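Local structure of alpha-Amylase (Thermotoga maritima, 2B5D) at residues K73-M78 against K112-F117; I34-I39 against F353-F358; R52-I57 against E138-N143. The protein is named an alpha-amylase and belongs to glycosyl hydrolase family 57, whose members are built on a distorted beta/alpha barrel of mostly parallel strands. One frame throughout, in Å; residues are numbered along the deposited sequence.

Interaction 1 (K73-M78 against K112-F117)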
loop_
_atom_site.group_PDB
_atom_site.type_symbol
_atom_site.label_atom_id
_atom_site.label_comp_id
_atom_site.label_asym_id
_atom_site.label_seq_id
_atom_site.Cartn_x
_atom_site.Cartn_y
_atom_site.Cartn_z
ATOM N N LYS A 73 6.731 -13.235 -29.384
ATOM C CA LYS A 73 6.463 -11.963 -28.700
ATOM C C LYS A 73 7.544 -10.891 -28.927
ATOM O O LYS A 73 7.222 -9.709 -29.054
ATOM C CB LYS A 73 6.216 -12.183 -27.203
ATOM C CG LYS A 73 4.851 -12.758 -26.898
ATOM C CD LYS A 73 4.854 -13.711 -25.683
ATOM C CE LYS A 73 3.651 -14.711 -25.700
ATOM N NZ LYS A 73 3.291 -15.259 -27.062
ATOM N N TYR A 74 8.811 -11.293 -29.002
ATOM C CA TYR A 74 9.884 -10.323 -29.241
ATOM C C TYR A 74 9.813 -9.749 -30.648
ATOM O O TYR A 74 10.039 -8.560 -30.845
ATOM C CB TYR A 74 11.285 -10.924 -28.983
ATOM C CG TYR A 74 12.406 -9.950 -29.296
ATOM C CD1 TYR A 74 13.092 -10.019 -30.506
ATOM C CD2 TYR A 74 12.747 -8.940 -28.397
ATOM C CE1 TYR A 74 14.111 -9.118 -30.806
ATOM C CE2 TYR A 74 13.747 -8.041 -28.684
ATOM C CZ TYR A 74 14.428 -8.135 -29.884
ATOM O OH TYR A 74 15.416 -7.241 -30.163
ATOM N N GLU A 75 9.520 -10.618 -31.614
ATOM C CA GLU A 75 9.421 -10.264 -33.027
ATOM C C GLU A 75 8.313 -9.214 -33.232
ATOM O O GLU A 75 8.499 -8.213 -33.938
ATOM C CB GLU A 75 9.106 -11.525 -33.815
ATOM C CG GLU A 75 10.020 -11.747 -34.996
ATOM C CD GLU A 75 10.093 -13.218 -35.438
ATOM O OE1 GLU A 75 9.447 -13.548 -36.460
ATOM O OE2 GLU A 75 10.796 -14.040 -34.781
ATOM N N ARG A 76 7.183 -9.447 -32.567
ATOM C CA ARG A 76 6.036 -8.549 -32.567
ATOM C C ARG A 76 6.330 -7.246 -31.796
ATOM O O ARG A 76 5.886 -6.156 -32.200
ATOM C CB ARG A 76 4.801 -9.316 -32.053
ATOM C CG ARG A 76 3.863 -8.595 -31.081
ATOM C CD ARG A 76 2.550 -9.381 -30.897
ATOM N NE ARG A 76 2.742 -10.828 -31.032
ATOM C CZ ARG A 76 2.602 -11.715 -30.040
ATOM N NH1 ARG A 76 2.246 -11.302 -28.814
ATOM N NH2 ARG A 76 2.807 -13.018 -30.273
ATOM N N HIS A 77 7.111 -7.343 -30.721
ATOM C CA HIS A 77 7.584 -6.148 -30.019
ATOM C C HIS A 77 8.533 -5.325 -30.902
ATOM O O HIS A 77 8.479 -4.099 -30.937
ATOM C CB HIS A 77 8.264 -6.544 -28.715
ATOM C CG HIS A 77 9.161 -5.486 -28.154
ATOM N ND1 HIS A 77 8.736 -4.578 -27.208
ATOM C CD2 HIS A 77 10.464 -5.200 -28.393
ATOM C CE1 HIS A 77 9.737 -3.773 -26.893
ATOM N NE2 HIS A 77 10.797 -4.128 -27.599
ATOM N N MET A 78 9.398 -6.004 -31.632
ATOM C CA MET A 78 10.347 -5.295 -32.477
ATOM C C MET A 78 9.689 -4.543 -33.643
ATOM O O MET A 78 10.148 -3.456 -34.032
ATOM C CB MET A 78 11.468 -6.231 -32.936
ATOM C CG MET A 78 12.520 -6.453 -31.851
ATOM S SD MET A 78 13.142 -4.902 -31.077
ATOM C CE MET A 78 14.234 -4.282 -32.366
ATOM N N LYS A 112 18.028 -3.509 -38.343
ATOM C CA LYS A 112 19.228 -4.343 -38.214
ATOM C C LYS A 112 19.125 -5.417 -37.129
ATOM O O LYS A 112 19.435 -6.586 -37.372
ATOM C CB LYS A 112 20.453 -3.464 -37.961
ATOM C CG LYS A 112 21.405 -3.343 -39.142
ATOM C CD LYS A 112 22.442 -4.489 -39.158
ATOM C CE LYS A 112 21.862 -5.824 -39.724
ATOM N NZ LYS A 112 22.821 -6.987 -39.633
ATOM N N ILE A 113 18.681 -5.005 -35.940
ATOM C CA ILE A 113 18.542 -5.898 -34.795
ATOM C C ILE A 113 17.558 -7.040 -35.052
ATOM O O ILE A 113 17.908 -8.205 -34.871
ATOM C CB ILE A 113 18.224 -5.097 -33.500
ATOM C CG1 ILE A 113 19.526 -4.500 -32.962
ATOM C CG2 ILE A 113 17.533 -5.960 -32.424
ATOM C CD1 ILE A 113 19.317 -3.281 -32.154
ATOM N N LEU A 114 16.347 -6.702 -35.498
ATOM C CA LEU A 114 15.292 -7.698 -35.761
ATOM C C LEU A 114 15.710 -8.649 -36.872
ATOM O O LEU A 114 15.317 -9.820 -36.876
ATOM C CB LEU A 114 13.983 -7.011 -36.156
ATOM C CG LEU A 114 12.629 -7.577 -35.723
ATOM C CD1 LEU A 114 11.536 -7.000 -36.622
ATOM C CD2 LEU A 114 12.544 -9.101 -35.684
ATOM N N ASN A 115 16.519 -8.122 -37.792
ATOM C CA ASN A 115 17.117 -8.869 -38.887
ATOM C C ASN A 115 18.164 -9.878 -38.451
ATOM O O ASN A 115 18.245 -10.967 -39.027
ATOM C CB ASN A 115 17.784 -7.912 -39.848
ATOM C CG ASN A 115 17.491 -8.250 -41.272
ATOM O OD1 ASN A 115 16.469 -7.814 -41.817
ATOM N ND2 ASN A 115 18.370 -9.043 -41.894
ATOM N N VAL A 116 18.988 -9.506 -37.468
ATOM C CA VAL A 116 19.918 -10.456 -36.853
ATOM C C VAL A 116 19.130 -11.552 -36.152
ATOM O O VAL A 116 19.448 -12.724 -36.269
ATOM C CB VAL A 116 20.897 -9.770 -35.863
ATOM C CG1 VAL A 116 21.630 -10.797 -34.995
ATOM C CG2 VAL A 116 21.896 -8.882 -36.618
ATOM N N PHE A 117 18.088 -11.157 -35.431
ATOM C CA PHE A 117 17.226 -12.088 -34.728
ATOM C C PHE A 117 16.631 -13.115 -35.688
ATOM O O PHE A 117 16.489 -14.291 -35.338
ATOM C CB PHE A 117 16.121 -11.316 -34.031
ATOM C CG PHE A 117 15.256 -12.150 -33.144
ATOM C CD1 PHE A 117 14.017 -12.593 -33.581
ATOM C CD2 PHE A 117 15.657 -12.458 -31.853
ATOM C CE1 PHE A 117 13.195 -13.347 -32.750
ATOM C CE2 PHE A 117 14.842 -13.215 -31.020
ATOM C CZ PHE A 117 13.611 -13.661 -31.473
#
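Tyr74 lays the CD1 corner of its ring over the middle of one Phe117 face, with CD1 3.7 Å from Phe117 CE2. The two rings are oblique to each other, planes at 49° and centroids 4.8 Å apart. Each CG lies anti to its backbone N (Tyr74 chi1 177°, Phe117 chi1 -173°), which sends the rings across the gap from opposite helices. At the rim of the Phe117 ring, in its plane, Glu75 OE2 sits 3.2 Å from Phe117 CE1. The Glu75 chain, extended beyond CG, passes Leu114 CD2 on the way. One turn along, Met78 CB presses on Leu114 CG at 3.3 Å, a tight carbon contact, while its bent chain carries CE to 3.7 Å from Ile113 CG2. Ile113 CG2 also lies 3.4 Å from Tyr74 OH.

Arg118, the next residue of helix 97-119, forms a salt bridge with Glu75 OE1; from helix 27-47, Thr35 hydrogen-bonds to Tyr74 OH. Helix 27-47 also packs on Met78 and Ile113. The segment axes run antiparallel, 10.5 Å apart at closest approach, a spacing filled by these large side chains. No hydrogen bond joins the two segments, which meet mainly through apolar side chains; the Glu75-Arg118 salt bridge adds a polar tie between the same helices, and a carboxylate beside the electropositive ring rim is probably favourable.

Interaction 2 (I34-I39 against F353-F358)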
loop_
_atom_site.group_PDB
_atom_site.type_symbol
_atom_site.label_atom_id
_atom_site.label_comp_id
_atom_site.label_asym_id
_atom_site.label_seq_id
_atom_site.Cartn_x
_atom_site.Cartn_y
_atom_site.Cartn_z
ATOM N N ILE A 34 17.678 -8.008 -24.853
ATOM C CA ILE A 34 17.983 -8.582 -26.183
ATOM C C ILE A 34 18.371 -7.480 -27.161
ATOM O O ILE A 34 19.335 -7.603 -27.923
ATOM C CB ILE A 34 16.787 -9.407 -26.768
ATOM C CG1 ILE A 34 16.390 -10.542 -25.833
ATOM C CG2 ILE A 34 17.149 -10.007 -28.090
ATOM C CD1 ILE A 34 15.252 -11.420 -26.357
ATOM N N THR A 35 17.616 -6.384 -27.117
ATOM C CA THR A 35 17.771 -5.288 -28.073
ATOM C C THR A 35 19.013 -4.480 -27.772
ATOM O O THR A 35 19.809 -4.214 -28.669
ATOM C CB THR A 35 16.499 -4.384 -28.107
ATOM O OG1 THR A 35 15.384 -5.164 -28.548
ATOM C CG2 THR A 35 16.670 -3.194 -29.052
ATOM N N GLU A 36 19.179 -4.116 -26.502
ATOM C CA GLU A 36 20.256 -3.224 -26.068
ATOM C C GLU A 36 21.602 -3.917 -25.877
ATOM O O GLU A 36 22.656 -3.309 -26.107
ATOM C CB GLU A 36 19.873 -2.550 -24.749
ATOM C CG GLU A 36 18.505 -1.855 -24.731
ATOM C CD GLU A 36 18.560 -0.351 -25.000
ATOM O OE1 GLU A 36 17.529 0.317 -24.701
ATOM O OE2 GLU A 36 19.609 0.167 -25.491
ATOM N N THR A 37 21.584 -5.177 -25.436
ATOM C CA THR A 37 22.831 -5.870 -25.082
ATOM C C THR A 37 23.140 -7.119 -25.886
ATOM O O THR A 37 24.160 -7.166 -26.517
ATOM C CB THR A 37 22.901 -6.161 -23.558
ATOM O OG1 THR A 37 22.671 -4.951 -22.837
ATOM C CG2 THR A 37 24.275 -6.706 -23.167
ATOM N N TYR A 38 22.272 -8.131 -25.878
ATOM C CA TYR A 38 22.660 -9.424 -26.467
ATOM C C TYR A 38 22.894 -9.431 -27.992
ATOM O O TYR A 38 23.882 -10.012 -28.477
ATOM C CB TYR A 38 21.708 -10.550 -26.058
ATOM C CG TYR A 38 21.367 -10.557 -24.598
ATOM C CD1 TYR A 38 22.332 -10.313 -23.631
ATOM C CD2 TYR A 38 20.077 -10.807 -24.184
ATOM C CE1 TYR A 38 22.011 -10.310 -22.284
ATOM C CE2 TYR A 38 19.747 -10.818 -22.839
ATOM C CZ TYR A 38 20.719 -10.555 -21.893
ATOM O OH TYR A 38 20.366 -10.551 -20.543
ATOM N N ILE A 39 22.013 -8.787 -28.754
ATOM C CA ILE A 39 22.217 -8.725 -30.219
ATOM C C ILE A 39 23.365 -7.775 -30.634
ATOM O O ILE A 39 24.151 -8.117 -31.506
ATOM C CB ILE A 39 20.870 -8.463 -30.993
ATOM C CG1 ILE A 39 20.004 -9.730 -31.001
ATOM C CG2 ILE A 39 21.114 -7.944 -32.431
ATOM C CD1 ILE A 39 18.507 -9.496 -31.392
ATOM N N PHE A 353 26.561 -2.853 -20.348
ATOM C CA PHE A 353 27.078 -2.500 -21.680
ATOM C C PHE A 353 25.974 -2.530 -22.714
ATOM O O PHE A 353 25.541 -3.597 -23.171
ATOM C CB PHE A 353 28.298 -3.373 -22.099
ATOM C CG PHE A 353 29.491 -3.224 -21.181
ATOM C CD1 PHE A 353 29.685 -4.111 -20.110
ATOM C CD2 PHE A 353 30.387 -2.165 -21.339
ATOM C CE1 PHE A 353 30.768 -3.956 -19.221
ATOM C CE2 PHE A 353 31.479 -2.000 -20.459
ATOM C CZ PHE A 353 31.665 -2.903 -19.396
ATOM N N GLY A 354 25.510 -1.346 -23.095
ATOM C CA GLY A 354 24.461 -1.245 -24.105
ATOM C C GLY A 354 23.105 -0.905 -23.509
ATOM O O GLY A 354 22.279 -0.280 -24.178
ATOM N N HIS A 355 22.863 -1.295 -22.262
ATOM C CA HIS A 355 21.576 -1.022 -21.662
ATOM C C HIS A 355 21.595 0.140 -20.677
ATOM O O HIS A 355 20.972 1.162 -20.948
ATOM C CB HIS A 355 20.895 -2.282 -21.114
ATOM C CG HIS A 355 19.511 -2.031 -20.591
ATOM N ND1 HIS A 355 18.480 -1.581 -21.395
ATOM C CD2 HIS A 355 19.004 -2.123 -19.338
ATOM C CE1 HIS A 355 17.395 -1.420 -20.656
ATOM N NE2 HIS A 355 17.689 -1.737 -19.406
ATOM N N TRP A 356 22.286 0.015 -19.549
ATOM C CA TRP A 356 22.503 1.177 -18.679
ATOM C C TRP A 356 23.311 2.264 -19.389
ATOM O O TRP A 356 22.989 3.449 -19.298
ATOM C CB TRP A 356 23.193 0.760 -17.377
ATOM C CG TRP A 356 22.244 0.030 -16.530
ATOM C CD1 TRP A 356 22.173 -1.329 -16.330
ATOM C CD2 TRP A 356 21.135 0.609 -15.819
ATOM N NE1 TRP A 356 21.098 -1.626 -15.507
ATOM C CE2 TRP A 356 20.446 -0.458 -15.177
ATOM C CE3 TRP A 356 20.663 1.933 -15.653
ATOM C CZ2 TRP A 356 19.311 -0.241 -14.376
ATOM C CZ3 TRP A 356 19.545 2.149 -14.858
ATOM C CH2 TRP A 356 18.880 1.065 -14.226
ATOM N N TRP A 357 24.334 1.824 -20.114
ATOM C CA TRP A 357 25.219 2.658 -20.871
ATOM C C TRP A 357 25.058 2.295 -22.332
ATOM O O TRP A 357 25.530 1.255 -22.777
ATOM C CB TRP A 357 26.644 2.362 -20.429
ATOM C CG TRP A 357 27.715 3.240 -20.981
ATOM C CD1 TRP A 357 27.595 4.529 -21.421
ATOM C CD2 TRP A 357 29.098 2.912 -21.080
ATOM N NE1 TRP A 357 28.812 5.017 -21.816
ATOM C CE2 TRP A 357 29.758 4.046 -21.617
ATOM C CE3 TRP A 357 29.850 1.766 -20.776
ATOM C CZ2 TRP A 357 31.135 4.064 -21.852
ATOM C CZ3 TRP A 357 31.209 1.791 -21.012
ATOM C CH2 TRP A 357 31.836 2.924 -21.539
ATOM N N PHE A 358 24.412 3.173 -23.080
ATOM C CA PHE A 358 24.019 2.900 -24.470
ATOM C C PHE A 358 25.222 2.587 -25.363
ATOM O O PHE A 358 25.148 1.744 -26.249
ATOM C CB PHE A 358 23.225 4.119 -24.998
ATOM C CG PHE A 358 22.896 4.073 -26.465
ATOM C CD1 PHE A 358 22.075 3.084 -26.987
ATOM C CD2 PHE A 358 23.381 5.054 -27.320
ATOM C CE1 PHE A 358 21.752 3.067 -28.340
ATOM C CE2 PHE A 358 23.071 5.048 -28.672
ATOM C CZ PHE A 358 22.250 4.065 -29.185
#
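His355 presents a ring edge to Glu36: its ND1 lies 3.3 Å from Glu36 CG, with Glu36 CD near the ring plane. The carboxylate is turned 66° from the imidazole, which Phe261 meets edge-to-face. The Phe358 ring also offers its edge to Glu36, with CD1 4.1 Å from OE2 and the carboxylate nearly perpendicular to the ring; Arg259 makes a cation-pi contact with this phenyl group. A bend at chi2 (-97°) carries the Glu36 carboxylate to the Gly354 carbonyl, where OE2 lies 3.0 Å from Gly354 O without a hydrogen bond.

Beside it, Thr37 OG1 donates a 3.2 Å hydrogen bond to Phe353 O, reaching this oxygen from above the carbonyl plane. The hydroxyl also touches His355 CB, the two side chains crossing at about a right angle. Gly354, at a positive phi, has only hydrogens on its CA, and the backbones approach until Gly354 CA is 3.4 Å from Glu36 O in a CH...O contact.

Helix 27-47, widened here by a pi-type turn, and the short, irregular helix 352-356 follow strands 3-11 and 343-349, which pair in parallel in the central sheet. With one hydrogen bond across it, the junction probably rests largely on close backbone packing at Gly354; Glu36 OE2 and Gly354 O face each other as two acceptors, and His355 ND1 is buried with no hydrogen-bonding partner in the model.

Interaction 3 (R52-I57 against E138-N143)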
loop_
_atom_site.group_PDB
_atom_site.type_symbol
_atom_site.label_atom_id
_atom_site.label_comp_id
_atom_site.label_asym_id
_atom_site.label_seq_id
_atom_site.Cartn_x
_atom_site.Cartn_y
_atom_site.Cartn_z
ATOM N N ARG A 52 38.778 -11.741 -27.606
ATOM C CA ARG A 52 38.648 -12.835 -26.632
ATOM C C ARG A 52 37.767 -12.355 -25.476
ATOM O O ARG A 52 38.036 -11.319 -24.868
ATOM C CB ARG A 52 40.000 -13.283 -26.067
ATOM C CG ARG A 52 40.947 -13.977 -27.020
ATOM C CD ARG A 52 40.338 -15.204 -27.649
ATOM N NE ARG A 52 41.353 -15.892 -28.418
ATOM C CZ ARG A 52 41.588 -15.691 -29.708
ATOM N NH1 ARG A 52 42.563 -16.359 -30.296
ATOM N NH2 ARG A 52 40.860 -14.832 -30.414
ATOM N N LEU A 53 36.738 -13.137 -25.159
ATOM C CA LEU A 53 35.774 -12.750 -24.128
ATOM C C LEU A 53 35.154 -13.977 -23.492
ATOM O O LEU A 53 34.833 -14.961 -24.175
ATOM C CB LEU A 53 34.686 -11.832 -24.727
ATOM C CG LEU A 53 33.468 -11.443 -23.886
ATOM C CD1 LEU A 53 33.835 -10.387 -22.881
ATOM C CD2 LEU A 53 32.231 -11.029 -24.745
ATOM N N THR A 54 35.028 -13.911 -22.176
ATOM C CA THR A 54 34.319 -14.889 -21.387
ATOM C C THR A 54 33.007 -14.322 -20.850
ATOM O O THR A 54 32.943 -13.188 -20.409
ATOM C CB THR A 54 35.200 -15.371 -20.212
ATOM O OG1 THR A 54 36.550 -15.559 -20.681
ATOM C CG2 THR A 54 34.674 -16.671 -19.623
ATOM N N MET A 55 31.951 -15.119 -20.886
ATOM C CA MET A 55 30.668 -14.670 -20.365
ATOM C C MET A 55 29.871 -15.845 -19.802
ATOM O O MET A 55 30.094 -16.969 -20.154
ATOM C CB MET A 55 29.849 -13.922 -21.447
ATOM C CG MET A 55 29.415 -14.787 -22.590
ATOM S SD MET A 55 28.535 -13.923 -23.908
ATOM C CE MET A 55 26.987 -13.421 -23.119
ATOM N N SER A 56 28.981 -15.537 -18.879
ATOM C CA SER A 56 27.942 -16.439 -18.421
ATOM C C SER A 56 26.713 -16.157 -19.250
ATOM O O SER A 56 26.469 -15.003 -19.658
ATOM C CB SER A 56 27.615 -16.140 -16.952
ATOM O OG SER A 56 27.005 -14.861 -16.840
ATOM N N ILE A 57 25.962 -17.217 -19.544
ATOM C CA ILE A 57 24.573 -17.100 -19.938
ATOM C C ILE A 57 23.864 -18.047 -19.002
ATOM O O ILE A 57 24.013 -19.280 -19.125
ATOM C CB ILE A 57 24.344 -17.453 -21.407
ATOM C CG1 ILE A 57 25.315 -16.633 -22.272
ATOM C CG2 ILE A 57 22.871 -17.164 -21.791
ATOM C CD1 ILE A 57 25.168 -16.841 -23.760
ATOM N N GLU A 138 34.102 -17.663 -24.742
ATOM C CA GLU A 138 34.024 -18.719 -23.761
ATOM C C GLU A 138 32.796 -18.378 -22.885
ATOM O O GLU A 138 32.683 -17.251 -22.340
ATOM C CB GLU A 138 35.355 -18.776 -22.979
ATOM C CG GLU A 138 35.383 -19.525 -21.668
ATOM C CD GLU A 138 35.225 -21.041 -21.810
ATOM O OE1 GLU A 138 35.245 -21.702 -20.752
ATOM O OE2 GLU A 138 35.066 -21.593 -22.932
ATOM N N ILE A 139 31.847 -19.322 -22.847
ATOM C CA ILE A 139 30.586 -19.209 -22.111
ATOM C C ILE A 139 30.561 -20.226 -20.986
ATOM O O ILE A 139 30.625 -21.430 -21.227
ATOM C CB ILE A 139 29.364 -19.539 -23.007
ATOM C CG1 ILE A 139 29.430 -18.825 -24.348
ATOM C CG2 ILE A 139 28.073 -19.302 -22.270
ATOM C CD1 ILE A 139 28.494 -19.405 -25.326
ATOM N N VAL A 140 30.475 -19.712 -19.761
ATOM C CA VAL A 140 30.369 -20.494 -18.568
ATOM C C VAL A 140 28.879 -20.621 -18.132
ATOM O O VAL A 140 28.010 -19.837 -18.567
ATOM C CB VAL A 140 31.220 -19.862 -17.479
ATOM C CG1 VAL A 140 32.641 -19.586 -18.022
ATOM C CG2 VAL A 140 30.596 -18.581 -16.960
ATOM N N THR A 141 28.579 -21.620 -17.311
ATOM C CA THR A 141 27.209 -21.830 -16.832
ATOM C C THR A 141 27.035 -21.073 -15.519
ATOM O O THR A 141 27.950 -20.379 -15.081
ATOM C CB THR A 141 26.861 -23.385 -16.642
ATOM O OG1 THR A 141 25.497 -23.530 -16.221
ATOM C CG2 THR A 141 27.713 -24.026 -15.593
ATOM N N CYS A 142 25.885 -21.242 -14.869
ATOM C CA CYS A 142 25.649 -20.681 -13.557
ATOM C C CYS A 142 24.793 -21.679 -12.794
ATOM O O CYS A 142 24.216 -22.547 -13.400
ATOM C CB CYS A 142 24.941 -19.298 -13.740
ATOM S SG CYS A 142 24.609 -18.479 -12.198
ATOM N N ASN A 143 24.692 -21.595 -11.470
ATOM C CA ASN A 143 23.749 -22.482 -10.807
ATOM C C ASN A 143 22.306 -22.295 -11.337
ATOM O O ASN A 143 21.995 -21.227 -11.938
ATOM C CB ASN A 143 23.839 -22.440 -9.272
ATOM C CG ASN A 143 23.985 -21.044 -8.689
ATOM O OD1 ASN A 143 24.918 -20.312 -8.991
ATOM N ND2 ASN A 143 23.135 -20.730 -7.744
HETATM O O HOH W 1 24.147 -21.867 -18.162
#
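Met55 N and Met55 O both bond to the neighbouring strand, N to Glu138 O at 2.7 Å and O to Val140 N at 2.8 Å, in a parallel ladder whose strand segments cross at -31°. Glu138 N to Leu53 O extends it at one end; a weak bond, Ile57 N to Val140 O at 3.5 Å, closes the other. The CA hydrogens of Thr54 and Ile139 add short contacts to Glu138 O and Met55 O.

On one face Thr54 and Glu138 lie side by side, Thr54 CG2 3.6 Å from Glu138 CG, and the same methyl reaches Val140 CG1 at 3.9 Å. Thr54 OG1 turns instead to Ala382 N, and Ser56 OG to His10 and Ala11. Met55 and Ile139 occupy the other face, where Ile139 CG2 meets Ile57 CG1 at 3.8 Å; Phe128 of helix 125-134 packs against Met55 and Ile57. Beyond the ladder, a water donates to Ile57 O and also hydrogen-bonds to Thr141 OG1.

Strand 3-11 flanks 53-57 and strand 180-182 flanks 137-142, so the pair lies within the mostly parallel central sheet, with helices intervening in the chain, as in the beta/alpha barrel of family 57.

How the interactions relate
From the N terminus, helix 27-47 supplies the first half of interaction 2, whose partner arrives only at 353-358. Inside that long loop, strand 53-57 comes next, and its pairing with strand 137-142 in interaction 3 closes a shorter loop. Within this second loop, helices 68-91 and 97-119 pair in interaction 1, so the three contacts nest without crossing. Interactions 1 and 2 touch through Thr35, on which Tyr74 and Met78 pack. Helix 27-47 thus joins the helical pair to the 353-358 region. The sheet contact stands apart: the nearest atoms of interactions 2 and 3 are about 6 Å apart, and those of interactions 1 and 3 about 13 Å apart.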